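SAM-dependent methyltransferase (Geobacter sulfurreducens, PDB 5BP7) probably transfers a methyl group from S-adenosyl-L-methionine to an acceptor, and binds the by-product S-adenosyl-L-homocysteine. Local coordinates at residues H40-P45 / L261-F266; P171-A176 / N182-F187; G178-S183 / P250-S255; A195-L200 / F266-R271. One frame throughout, in Å; residues are numbered along the deposited sequence.

This is the Rossmann-like fold of the S-adenosylmethionine-dependent methyltransferases, strand order 3-2-1-4-5-7-6, with 261-270 as antiparallel strand 7. Interactions 1 and 4 lie along that strand, centres about 19 Å apart, and share F266: 40-45 packs by the cofactor, helix 190-199 near the C-terminus. Interactions 2 and 3, centres about 10 Å apart, share N182 and S183 and shape the turn after helix 173-178; both touch interaction 1 through L261, which meets F187 and C179 O. In sequence both lie between the segments of interaction 1; interaction 2 closes before interaction 4 opens, and interaction 4 alternates with 1 and 3. Helix 239-260 of interaction 3 runs into strand 261-270, which connects the cofactor loop to outer helices.

Interaction 1: H40-P45 / L261-F266. With SAH (S-adenosyl-L-homocysteine), chain D.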
loop_
_atom_site.group_PDB
_atom_site.type_symbol
_atom_site.label_atom_id
_atom_site.label_comp_id
_atom_site.label_asym_id
_atom_site.label_seq_id
_atom_site.Cartn_x
_atom_site.Cartn_y
_atom_site.Cartn_z
ATOM N N HIS A 40 -5.088 -0.595 -3.001
ATOM C CA HIS A 40 -4.840 0.854 -2.944
ATOM C C HIS A 40 -3.367 1.186 -3.213
ATOM O O HIS A 40 -2.717 1.907 -2.454
ATOM C CB HIS A 40 -5.276 1.379 -1.578
ATOM C CG HIS A 40 -6.705 1.113 -1.267
ATOM N ND1 HIS A 40 -7.707 2.003 -1.575
ATOM C CD2 HIS A 40 -7.311 0.046 -0.701
ATOM C CE1 HIS A 40 -8.871 1.505 -1.195
ATOM N NE2 HIS A 40 -8.658 0.316 -0.661
ATOM N N ASN A 41 -2.861 0.655 -4.310
ATOM C CA ASN A 41 -1.461 0.745 -4.663
ATOM C C ASN A 41 -1.315 0.420 -6.133
ATOM O O ASN A 41 -2.194 -0.256 -6.693
ATOM C CB ASN A 41 -0.638 -0.295 -3.886
ATOM C CG ASN A 41 -0.144 0.235 -2.577
ATOM O OD1 ASN A 41 0.341 1.357 -2.503
ATOM N ND2 ASN A 41 -0.223 -0.577 -1.537
ATOM N N PRO A 42 -0.173 0.805 -6.732
ATOM C CA PRO A 42 0.019 0.553 -8.149
ATOM C C PRO A 42 0.524 -0.842 -8.483
ATOM O O PRO A 42 1.355 -0.980 -9.357
ATOM C CB PRO A 42 1.026 1.643 -8.569
ATOM C CG PRO A 42 1.824 1.896 -7.351
ATOM C CD PRO A 42 0.919 1.629 -6.172
ATOM N N ILE A 43 0.006 -1.871 -7.850
ATOM C CA ILE A 43 0.266 -3.222 -8.314
ATOM C C ILE A 43 -1.019 -3.944 -8.649
ATOM O O ILE A 43 -2.042 -3.749 -8.010
ATOM C CB ILE A 43 1.080 -4.057 -7.330
ATOM C CG1 ILE A 43 0.477 -3.999 -5.948
ATOM C CG2 ILE A 43 2.528 -3.576 -7.314
ATOM C CD1 ILE A 43 0.855 -5.222 -5.157
ATOM N N THR A 44 -0.927 -4.780 -9.671
ATOM C CA THR A 44 -2.062 -5.533 -10.179
ATOM C C THR A 44 -2.397 -6.694 -9.253
ATOM O O THR A 44 -1.560 -7.093 -8.414
ATOM C CB THR A 44 -1.769 -6.095 -11.582
ATOM O OG1 THR A 44 -0.613 -6.937 -11.538
ATOM C CG2 THR A 44 -1.529 -4.968 -12.586
ATOM N N PRO A 45 -3.620 -7.247 -9.390
ATOM C CA PRO A 45 -3.954 -8.487 -8.686
ATOM C C PRO A 45 -3.010 -9.637 -9.027
ATOM O O PRO A 45 -2.648 -10.404 -8.127
ATOM C CB PRO A 45 -5.373 -8.803 -9.172
ATOM C CG PRO A 45 -5.948 -7.462 -9.556
ATOM C CD PRO A 45 -4.784 -6.708 -10.129
ATOM N N LEU A 261 7.992 7.961 -11.592
ATOM C CA LEU A 261 7.806 7.313 -10.306
ATOM C C LEU A 261 7.629 5.802 -10.425
ATOM O O LEU A 261 6.697 5.311 -11.068
ATOM C CB LEU A 261 6.625 7.957 -9.558
ATOM C CG LEU A 261 6.591 7.795 -8.034
ATOM C CD1 LEU A 261 7.858 8.257 -7.340
ATOM C CD2 LEU A 261 5.381 8.550 -7.468
ATOM N N GLY A 262 8.546 5.079 -9.810
ATOM C CA GLY A 262 8.413 3.633 -9.623
ATOM C C GLY A 262 7.734 3.311 -8.286
ATOM O O GLY A 262 7.545 4.186 -7.432
ATOM N N TRP A 263 7.368 2.043 -8.108
ATOM C CA TRP A 263 6.855 1.562 -6.834
ATOM C C TRP A 263 7.142 0.084 -6.687
ATOM O O TRP A 263 7.105 -0.667 -7.666
ATOM C CB TRP A 263 5.356 1.827 -6.732
ATOM C CG TRP A 263 4.779 1.678 -5.358
ATOM C CD1 TRP A 263 4.642 2.659 -4.423
ATOM C CD2 TRP A 263 4.237 0.502 -4.784
ATOM N NE1 TRP A 263 4.056 2.161 -3.294
ATOM C CE2 TRP A 263 3.790 0.836 -3.490
ATOM C CE3 TRP A 263 4.080 -0.798 -5.233
ATOM C CZ2 TRP A 263 3.198 -0.084 -2.633
ATOM C CZ3 TRP A 263 3.491 -1.728 -4.371
ATOM C CH2 TRP A 263 3.053 -1.359 -3.092
ATOM N N GLY A 264 7.418 -0.352 -5.472
ATOM C CA GLY A 264 7.639 -1.771 -5.237
ATOM C C GLY A 264 7.414 -2.231 -3.827
ATOM O O GLY A 264 7.351 -1.432 -2.897
ATOM N N VAL A 265 7.318 -3.549 -3.693
ATOM C CA VAL A 265 7.278 -4.221 -2.409
ATOM C C VAL A 265 8.591 -5.000 -2.264
ATOM O O VAL A 265 8.960 -5.799 -3.123
ATOM C CB VAL A 265 6.064 -5.153 -2.250
ATOM C CG1 VAL A 265 5.946 -5.633 -0.818
ATOM C CG2 VAL A 265 4.790 -4.429 -2.618
ATOM N N PHE A 266 9.241 -4.785 -1.134
ATOM C CA PHE A 266 10.575 -5.301 -0.848
ATOM C C PHE A 266 10.490 -6.182 0.387
ATOM O O PHE A 266 9.968 -5.762 1.425
ATOM C CB PHE A 266 11.539 -4.135 -0.604
ATOM C CG PHE A 266 11.623 -3.201 -1.758
ATOM C CD1 PHE A 266 12.482 -3.466 -2.813
ATOM C CD2 PHE A 266 10.782 -2.099 -1.836
ATOM C CE1 PHE A 266 12.520 -2.639 -3.917
ATOM C CE2 PHE A 266 10.816 -1.263 -2.927
ATOM C CZ PHE A 266 11.683 -1.532 -3.977
HETATM N N SAH D . -1.539 -1.775 1.882
HETATM C CA SAH D . -2.914 -1.393 1.381
HETATM C CB SAH D . -3.236 0.103 1.541
HETATM C CG SAH D . -2.239 1.139 1.016
HETATM S SD SAH D . -2.991 2.745 0.883
HETATM C C SAH D . -3.142 -1.811 -0.046
HETATM O O SAH D . -2.220 -2.256 -0.735
HETATM O OXT SAH D . -4.267 -1.724 -0.559
HETATM C "C5'" SAH D . -2.609 3.586 2.430
HETATM C "C4'" SAH D . -3.551 3.087 3.525
HETATM O "O4'" SAH D . -3.055 3.447 4.810
HETATM C "C3'" SAH D . -4.975 3.633 3.426
HETATM O "O3'" SAH D . -5.875 2.522 3.388
HETATM C "C2'" SAH D . -5.189 4.463 4.679
HETATM O "O2'" SAH D . -6.501 4.299 5.208
HETATM C "C1'" SAH D . -4.169 3.831 5.601
HETATM N N9 SAH D . -3.581 4.635 6.681
HETATM C C8 SAH D . -3.064 5.899 6.615
HETATM N N7 SAH D . -2.571 6.291 7.771
HETATM C C5 SAH D . -2.765 5.208 8.626
HETATM C C6 SAH D . -2.469 4.988 9.988
HETATM N N6 SAH D . -1.875 5.927 10.757
HETATM N N1 SAH D . -2.799 3.795 10.549
HETATM C C2 SAH D . -3.401 2.864 9.784
HETATM N N3 SAH D . -3.733 2.970 8.490
HETATM C C4 SAH D . -3.384 4.181 7.958
#
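P42 turns its CD-CG side onto the face of W263, crossing the indole at about a right angle, with CD 3.9 Å from the centroid of the five-membered ring and 14° off the normal. CG of the same proline comes down near the indole root, 3.6 Å from W263 CG. N41 takes the six-membered half of that face: its CB sits toward the rim, while OD1 closes to 3.2 Å from W263 CZ2, with the amide tilted 34° from the indole plane. I43 completes this tight part of the contact, its CG2 approaching W263 CZ3 obliquely to 3.6 Å. Tryptophan suits the place because one wide, flat group can receive both a proline and an amide, and its CG anti to the backbone N (chi1 -166°) carries the indole from the strand to the loop. The packing thins at V265, which stands farther from the loop, and beyond I43, where the chain leaves for the partly exposed T44 and the exposed P45. The cofactor lies on the far side of N41. H40 N gives the SAH carboxylate a nearly straight bond, 2.8 Å to OXT, whereas N41 ND2 makes a weak, bent one to the other oxygen and is held chiefly by V133 O. E34 and S70 fix the two ring nitrogens of H40. The loop therefore joins helices 28-34 and 45-54 while resting on strand 261-270, which pairs with strands 157-166 and 202-209; W215 of helix 212-232 packs on both P42 and W263.

Interaction 2: P171-A176 / N182-F187; sequences PTEDVA and NSTSDF
E173 reaches from the first turn of its helix to grip T184 with both carboxylate oxygens. Its CB leaves the helix beside the loop without meeting it, and CG follows, anti to the carbonyl carbon. A bend at chi2 (-57°) then swings the chain round, bringing CD to 3.8 Å from T184 CG2. At the tip the oxygens divide the work. OE1 accepts from T184 OG1 at 3.1 Å, on its syn side but 34° out of the carboxylate plane. OE2 offers its syn lone pair to T184 N, 3.0 Å away, and also lies 3.3 Å from S183 CA. Glutamate is long enough to bridge the gap, and threonine supplies a hydroxyl as well as a methyl: T184 CG2 packs on A176 CB at 3.6 Å, where a small alanine allows the backbones to come close. Two bonds on one carboxylate should restrain its rotation. Each end has its own local support: T172 OG1 caps V175 N, and D186 OD2 receives N182 N. The contact folds the loop before helix 190-199 back against the short helix 173-178, at the surface; V175 packs on helix 239-260, and T184 O takes a bond from W166 of strand 157-166.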
loop_
_atom_site.group_PDB
_atom_site.type_symbol
_atom_site.label_atom_id
_atom_site.label_comp_id
_atom_site.label_asym_id
_atom_site.label_seq_id
_atom_site.Cartn_x
_atom_site.Cartn_y
_atom_site.Cartn_z
ATOM N N PRO A 171 14.245 16.055 -12.928
ATOM C CA PRO A 171 15.237 17.109 -13.099
ATOM C C PRO A 171 15.019 18.335 -12.199
ATOM O O PRO A 171 15.964 19.064 -11.935
ATOM C CB PRO A 171 15.089 17.469 -14.585
ATOM C CG PRO A 171 13.677 17.135 -14.928
ATOM C CD PRO A 171 13.329 15.946 -14.086
ATOM N N THR A 172 13.779 18.575 -11.786
ATOM C CA THR A 172 13.431 19.777 -11.019
ATOM C C THR A 172 12.504 19.397 -9.893
ATOM O O THR A 172 11.889 18.330 -9.936
ATOM C CB THR A 172 12.688 20.819 -11.892
ATOM O OG1 THR A 172 11.449 20.271 -12.380
ATOM C CG2 THR A 172 13.545 21.263 -13.113
ATOM N N GLU A 173 12.343 20.324 -8.950
ATOM C CA GLU A 173 11.322 20.222 -7.889
ATOM C C GLU A 173 9.860 20.265 -8.400
ATOM O O GLU A 173 8.989 19.593 -7.847
ATOM C CB GLU A 173 11.533 21.304 -6.817
ATOM C CG GLU A 173 12.851 21.193 -6.033
ATOM C CD GLU A 173 13.062 19.854 -5.306
ATOM O OE1 GLU A 173 14.207 19.513 -4.933
ATOM O OE2 GLU A 173 12.088 19.097 -5.112
ATOM N N ASP A 174 9.612 21.014 -9.476
ATOM C CA ASP A 174 8.311 21.016 -10.182
ATOM C C ASP A 174 7.900 19.586 -10.668
ATOM O O ASP A 174 6.725 19.177 -10.531
ATOM C CB ASP A 174 8.322 22.076 -11.323
ATOM C CG ASP A 174 8.377 23.526 -10.786
ATOM O OD1 ASP A 174 8.297 23.699 -9.556
ATOM O OD2 ASP A 174 8.500 24.515 -11.566
ATOM N N VAL A 175 8.856 18.830 -11.216
ATOM C CA VAL A 175 8.619 17.431 -11.608
ATOM C C VAL A 175 8.390 16.527 -10.387
ATOM O O VAL A 175 7.511 15.634 -10.439
ATOM C CB VAL A 175 9.757 16.871 -12.504
ATOM C CG1 VAL A 175 9.632 15.347 -12.720
ATOM C CG2 VAL A 175 9.758 17.588 -13.856
ATOM N N ALA A 176 9.197 16.715 -9.331
ATOM C CA ALA A 176 8.992 15.999 -8.054
ATOM C C ALA A 176 7.576 16.247 -7.479
ATOM O O ALA A 176 6.851 15.299 -7.139
ATOM C CB ALA A 176 10.046 16.395 -7.043
ATOM N N ASN A 182 6.950 15.863 -1.990
ATOM C CA ASN A 182 7.303 17.186 -1.456
ATOM C C ASN A 182 8.570 17.718 -2.100
ATOM O O ASN A 182 8.661 18.895 -2.444
ATOM C CB ASN A 182 7.491 17.118 0.072
ATOM C CG ASN A 182 6.174 17.284 0.826
ATOM O OD1 ASN A 182 5.355 18.138 0.478
ATOM N ND2 ASN A 182 5.959 16.474 1.864
ATOM N N SER A 183 9.534 16.818 -2.265
ATOM C CA SER A 183 10.872 17.157 -2.734
ATOM C C SER A 183 11.512 15.976 -3.477
ATOM O O SER A 183 11.060 14.826 -3.355
ATOM C CB SER A 183 11.721 17.607 -1.534
ATOM O OG SER A 183 13.108 17.479 -1.780
ATOM N N THR A 184 12.551 16.264 -4.264
ATOM C CA THR A 184 13.301 15.220 -4.995
ATOM C C THR A 184 13.963 14.213 -4.040
ATOM O O THR A 184 14.121 13.048 -4.398
ATOM C CB THR A 184 14.357 15.796 -5.985
ATOM O OG1 THR A 184 15.292 16.640 -5.290
ATOM C CG2 THR A 184 13.674 16.606 -7.091
ATOM N N SER A 185 14.310 14.652 -2.827
ATOM C CA SER A 185 14.939 13.774 -1.840
ATOM C C SER A 185 13.978 12.801 -1.129
ATOM O O SER A 185 14.451 11.941 -0.402
ATOM C CB SER A 185 15.719 14.597 -0.807
ATOM O OG SER A 185 14.833 15.393 -0.041
ATOM N N ASP A 186 12.663 12.934 -1.334
ATOM C CA ASP A 186 11.672 12.025 -0.735
ATOM C C ASP A 186 11.913 10.565 -1.111
ATOM O O ASP A 186 11.682 9.677 -0.295
ATOM C CB ASP A 186 10.235 12.378 -1.164
ATOM C CG ASP A 186 9.688 13.637 -0.508
ATOM O OD1 ASP A 186 10.473 14.430 0.070
ATOM O OD2 ASP A 186 8.452 13.861 -0.612
ATOM N N PHE A 187 12.342 10.329 -2.349
ATOM C CA PHE A 187 12.537 8.981 -2.856
ATOM C C PHE A 187 13.935 8.799 -3.391
ATOM O O PHE A 187 14.661 9.747 -3.577
ATOM C CB PHE A 187 11.517 8.666 -3.948
ATOM C CG PHE A 187 10.095 8.930 -3.521
ATOM C CD1 PHE A 187 9.590 8.351 -2.336
ATOM C CD2 PHE A 187 9.259 9.749 -4.267
ATOM C CE1 PHE A 187 8.299 8.608 -1.902
ATOM C CE2 PHE A 187 7.959 9.992 -3.840
ATOM C CZ PHE A 187 7.480 9.434 -2.662
#

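Interaction 3: G178-S183 / P250-S255; sequences GCLANS and PGRYAS
R252 NH1 donates to G178 O in a short bond of 2.6 Å, the acceptor lying close to the guanidinium plane and the N-H...O angle 153°. The side chain starts extended, CG anti to the backbone N (chi1 -174°), and then turns sharply at chi3 (54°). That bend turns the guanidinium edge-on to the carbonyl, with NH1 nearly in line with C=O, and leaves the methylenes against the same oxygen: R252 CD is 3.3 Å from G178 O. Arginine suits the site by combining this apolar stem with a planar donor head. L180 crosses at about a right angle, with CG over one guanidinium face, 3.9 Å from R252 NH1, and CD2 alongside the stem, 3.9 Å from R252 CD. The leucine takes a positive phi, uncommon for a branched apolar residue, because it ends helix 173-178 in a Schellman motif; G178 O belongs to that closing turn, where a carbonyl commonly needs a partner from outside the helix. Other bonds hold the arginine: T257 OG1 binds NH1, and E249 forms a salt bridge to NE. The end of helix 173-178 is thereby fastened to helix 239-260, whose Y256 and Y260 pack on C179, while Y253, on a different side of that helix, faces helix 212-232.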
loop_
_atom_site.group_PDB
_atom_site.type_symbol
_atom_site.label_atom_id
_atom_site.label_comp_id
_atom_site.label_asym_id
_atom_site.label_seq_id
_atom_site.Cartn_x
_atom_site.Cartn_y
_atom_site.Cartn_z
ATOM N N GLY A 178 4.803 17.553 -9.192
ATOM C CA GLY A 178 3.894 16.891 -10.157
ATOM C C GLY A 178 3.705 15.388 -9.913
ATOM O O GLY A 178 2.627 14.847 -10.206
ATOM N N CYS A 179 4.747 14.713 -9.392
ATOM C CA CYS A 179 4.662 13.306 -8.910
ATOM C C CYS A 179 4.038 13.159 -7.510
ATOM O O CYS A 179 3.973 12.046 -6.973
ATOM C CB CYS A 179 6.046 12.636 -8.906
ATOM S SG CYS A 179 6.761 12.382 -10.534
ATOM N N LEU A 180 3.592 14.277 -6.931
ATOM C CA LEU A 180 3.021 14.351 -5.576
ATOM C C LEU A 180 4.045 14.075 -4.452
ATOM O O LEU A 180 3.646 13.749 -3.326
ATOM C CB LEU A 180 1.769 13.464 -5.442
ATOM C CG LEU A 180 0.741 13.542 -6.581
ATOM C CD1 LEU A 180 -0.390 12.558 -6.309
ATOM C CD2 LEU A 180 0.198 14.962 -6.776
ATOM N N ALA A 181 5.346 14.204 -4.754
ATOM C CA ALA A 181 6.392 14.260 -3.720
ATOM C C ALA A 181 6.565 15.705 -3.249
ATOM O O ALA A 181 6.346 16.654 -4.002
ATOM C CB ALA A 181 7.713 13.724 -4.239
ATOM N N ASN A 182 6.950 15.863 -1.990
ATOM C CA ASN A 182 7.303 17.186 -1.456
ATOM C C ASN A 182 8.570 17.718 -2.100
ATOM O O ASN A 182 8.661 18.895 -2.444
ATOM C CB ASN A 182 7.491 17.118 0.072
ATOM C CG ASN A 182 6.174 17.284 0.826
ATOM O OD1 ASN A 182 5.355 18.138 0.478
ATOM N ND2 ASN A 182 5.959 16.474 1.864
ATOM N N SER A 183 9.534 16.818 -2.265
ATOM C CA SER A 183 10.872 17.157 -2.734
ATOM C C SER A 183 11.512 15.976 -3.477
ATOM O O SER A 183 11.060 14.826 -3.355
ATOM C CB SER A 183 11.721 17.607 -1.534
ATOM O OG SER A 183 13.108 17.479 -1.780
ATOM N N PRO A 250 -5.621 13.089 -15.324
ATOM C CA PRO A 250 -5.069 12.234 -16.378
ATOM C C PRO A 250 -3.775 12.796 -16.988
ATOM O O PRO A 250 -2.795 12.052 -17.140
ATOM C CB PRO A 250 -6.203 12.177 -17.414
ATOM C CG PRO A 250 -7.442 12.315 -16.582
ATOM C CD PRO A 250 -7.065 13.324 -15.518
ATOM N N GLY A 251 -3.775 14.098 -17.286
ATOM C CA GLY A 251 -2.584 14.791 -17.763
ATOM C C GLY A 251 -1.421 14.778 -16.771
ATOM O O GLY A 251 -0.276 14.540 -17.155
ATOM N N ARG A 252 -1.695 15.077 -15.504
ATOM C CA ARG A 252 -0.640 15.114 -14.480
ATOM C C ARG A 252 -0.021 13.723 -14.360
ATOM O O ARG A 252 1.199 13.589 -14.349
ATOM C CB ARG A 252 -1.170 15.585 -13.105
ATOM C CG ARG A 252 -0.094 15.789 -12.014
ATOM C CD ARG A 252 -0.588 15.586 -10.577
ATOM N NE ARG A 252 -1.223 14.272 -10.422
ATOM C CZ ARG A 252 -0.575 13.102 -10.384
ATOM N NH1 ARG A 252 0.759 13.034 -10.460
ATOM N NH2 ARG A 252 -1.263 11.969 -10.266
ATOM N N TYR A 253 -0.880 12.719 -14.227
ATOM C CA TYR A 253 -0.454 11.332 -14.089
ATOM C C TYR A 253 0.473 10.910 -15.247
ATOM O O TYR A 253 1.594 10.447 -15.025
ATOM C CB TYR A 253 -1.666 10.390 -13.981
ATOM C CG TYR A 253 -1.272 8.953 -14.158
ATOM C CD1 TYR A 253 -0.459 8.329 -13.213
ATOM C CD2 TYR A 253 -1.637 8.228 -15.307
ATOM C CE1 TYR A 253 -0.020 7.030 -13.392
ATOM C CE2 TYR A 253 -1.220 6.907 -15.476
ATOM C CZ TYR A 253 -0.404 6.316 -14.518
ATOM O OH TYR A 253 0.067 5.039 -14.661
ATOM N N ALA A 254 0.009 11.119 -16.477
ATOM C CA ALA A 254 0.752 10.698 -17.662
ATOM C C ALA A 254 2.049 11.488 -17.826
ATOM O O ALA A 254 3.037 10.959 -18.262
ATOM C CB ALA A 254 -0.115 10.841 -18.900
ATOM N N SER A 255 2.037 12.767 -17.478
ATOM C CA SER A 255 3.216 13.607 -17.636
ATOM C C SER A 255 4.289 13.364 -16.584
ATOM O O SER A 255 5.458 13.532 -16.887
ATOM C CB SER A 255 2.824 15.075 -17.622
ATOM O OG SER A 255 2.005 15.347 -18.762
#

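Interaction 4: A195-L200 / F266-R271; sequences ASFGRL and FALMPR
F197 presents one ring face to L268, whose CD2 stands 4.1 Å from the ring centroid and 23° off the normal, a CH-pi contact displaced toward the rim. On the opposite face, also near the rim, is the hydroxyl of the preceding S196. The outer part of the ring goes to F266: F197 CE2 comes over a face of that phenyl, 3.6 Å from F266 CG, with the two planes inclined at 50°. The pair is neither a stack nor edge-to-face. Having CG beside its backbone N (chi1 -62°), F197 projects from the helix between the two strand residues. F266 and L268, two positions apart, emerge on the same side of strand 261-270, as a β-strand requires, and large apolar groups suit this buried layer. In the Rossmann-like methyltransferase fold this is the seam where helix 190-199 covers one face of the sheet beside strand 7. F197 also touches V204 on the neighbouring edge strand 202-209, and V142 on helix 142-150. Nearer the C-terminus packing becomes lighter. There G198 CA lies over a face of the R271 guanidinium, 4.1 Å from R271 CZ. Glycine, without a side chain, lets this flat group settle near the helix backbone. The arginine's charge is answered by D203, which makes a salt bridge to R271 NE.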
loop_
_atom_site.group_PDB
_atom_site.type_symbol
_atom_site.label_atom_id
_atom_site.label_comp_id
_atom_site.label_asym_id
_atom_site.label_seq_id
_atom_site.Cartn_x
_atom_site.Cartn_y
_atom_site.Cartn_z
ATOM N N ALA A 195 20.336 -0.472 -1.548
ATOM C CA ALA A 195 21.519 -0.240 -0.718
ATOM C C ALA A 195 21.168 0.327 0.653
ATOM O O ALA A 195 21.758 -0.065 1.659
ATOM C CB ALA A 195 22.480 0.682 -1.428
ATOM N N SER A 196 20.168 1.209 0.699
ATOM C CA SER A 196 19.706 1.763 1.975
ATOM C C SER A 196 19.167 0.683 2.929
ATOM O O SER A 196 19.360 0.775 4.132
ATOM C CB SER A 196 18.659 2.849 1.776
ATOM O OG SER A 196 17.384 2.278 1.524
ATOM N N PHE A 197 18.529 -0.351 2.394
ATOM C CA PHE A 197 18.070 -1.474 3.229
ATOM C C PHE A 197 19.238 -2.204 3.878
ATOM O O PHE A 197 19.189 -2.550 5.069
ATOM C CB PHE A 197 17.228 -2.474 2.431
ATOM C CG PHE A 197 15.951 -1.903 1.864
ATOM C CD1 PHE A 197 15.088 -1.122 2.635
ATOM C CD2 PHE A 197 15.554 -2.229 0.576
ATOM C CE1 PHE A 197 13.879 -0.647 2.119
ATOM C CE2 PHE A 197 14.352 -1.752 0.055
ATOM C CZ PHE A 197 13.520 -0.959 0.821
ATOM N N GLY A 198 20.290 -2.413 3.096
ATOM C CA GLY A 198 21.545 -2.993 3.574
ATOM C C GLY A 198 22.182 -2.156 4.662
ATOM O O GLY A 198 22.580 -2.695 5.695
ATOM N N ARG A 199 22.221 -0.841 4.470
ATOM C CA ARG A 199 22.774 0.068 5.493
ATOM C C ARG A 199 22.025 0.012 6.817
ATOM O O ARG A 199 22.622 0.186 7.853
ATOM C CB ARG A 199 22.850 1.535 5.018
ATOM C CG ARG A 199 24.249 1.928 4.557
ATOM C CD ARG A 199 24.370 3.270 3.837
ATOM N NE ARG A 199 23.985 3.295 2.421
ATOM C CZ ARG A 199 22.904 3.895 1.914
ATOM N NH1 ARG A 199 22.023 4.540 2.682
ATOM N NH2 ARG A 199 22.704 3.843 0.603
ATOM N N LEU A 200 20.725 -0.238 6.775
ATOM C CA LEU A 200 19.938 -0.371 7.996
ATOM C C LEU A 200 20.123 -1.712 8.703
ATOM O O LEU A 200 19.596 -1.899 9.790
ATOM C CB LEU A 200 18.449 -0.144 7.697
ATOM C CG LEU A 200 18.105 1.258 7.169
ATOM C CD1 LEU A 200 16.697 1.251 6.587
ATOM C CD2 LEU A 200 18.241 2.306 8.266
ATOM N N PHE A 266 9.241 -4.785 -1.134
ATOM C CA PHE A 266 10.575 -5.301 -0.848
ATOM C C PHE A 266 10.490 -6.182 0.387
ATOM O O PHE A 266 9.968 -5.762 1.425
ATOM C CB PHE A 266 11.539 -4.135 -0.604
ATOM C CG PHE A 266 11.623 -3.201 -1.758
ATOM C CD1 PHE A 266 12.482 -3.466 -2.813
ATOM C CD2 PHE A 266 10.782 -2.099 -1.836
ATOM C CE1 PHE A 266 12.520 -2.639 -3.917
ATOM C CE2 PHE A 266 10.816 -1.263 -2.927
ATOM C CZ PHE A 266 11.683 -1.532 -3.977
ATOM N N ALA A 267 10.973 -7.411 0.254
ATOM C CA ALA A 267 10.989 -8.371 1.353
ATOM C C ALA A 267 12.381 -8.346 2.019
ATOM O O ALA A 267 13.399 -8.510 1.358
ATOM C CB ALA A 267 10.641 -9.764 0.855
ATOM N N LEU A 268 12.385 -8.146 3.329
ATOM C CA LEU A 268 13.597 -7.900 4.113
ATOM C C LEU A 268 13.697 -8.860 5.285
ATOM O O LEU A 268 12.677 -9.212 5.894
ATOM C CB LEU A 268 13.583 -6.477 4.677
ATOM C CG LEU A 268 13.348 -5.320 3.702
ATOM C CD1 LEU A 268 13.341 -4.014 4.476
ATOM C CD2 LEU A 268 14.405 -5.278 2.622
HETATM N N MSE A 269 14.916 -9.292 5.588
HETATM C CA MSE A 269 15.180 -10.083 6.801
HETATM C C MSE A 269 16.391 -9.492 7.509
HETATM O O MSE A 269 17.428 -9.270 6.872
HETATM C CB MSE A 269 15.409 -11.547 6.459
HETATM C CG MSE A 269 14.150 -12.207 5.909
HETATM SE SE MSE A 269 14.502 -14.081 5.406
HETATM C CE MSE A 269 14.969 -14.818 7.160
ATOM N N PRO A 270 16.305 -9.236 8.810
ATOM C CA PRO A 270 17.452 -8.656 9.514
ATOM C C PRO A 270 18.695 -9.530 9.432
ATOM O O PRO A 270 18.584 -10.760 9.499
ATOM C CB PRO A 270 16.969 -8.527 10.960
ATOM C CG PRO A 270 15.870 -9.510 11.090
ATOM C CD PRO A 270 15.225 -9.590 9.743
ATOM N N ARG A 271 19.844 -8.892 9.212
ATOM C CA ARG A 271 21.142 -9.591 9.117
ATOM C C ARG A 271 21.550 -10.162 10.451
ATOM O O ARG A 271 21.213 -9.572 11.476
ATOM C CB ARG A 271 22.278 -8.650 8.659
ATOM C CG ARG A 271 22.666 -8.808 7.202
ATOM C CD ARG A 271 23.106 -7.482 6.558
ATOM N NE ARG A 271 22.727 -7.451 5.145
ATOM C CZ ARG A 271 23.232 -6.636 4.219
ATOM N NH1 ARG A 271 24.179 -5.747 4.509
ATOM N NH2 ARG A 271 22.796 -6.735 2.967
ATOM O OXT ARG A 271 22.248 -11.196 10.518
#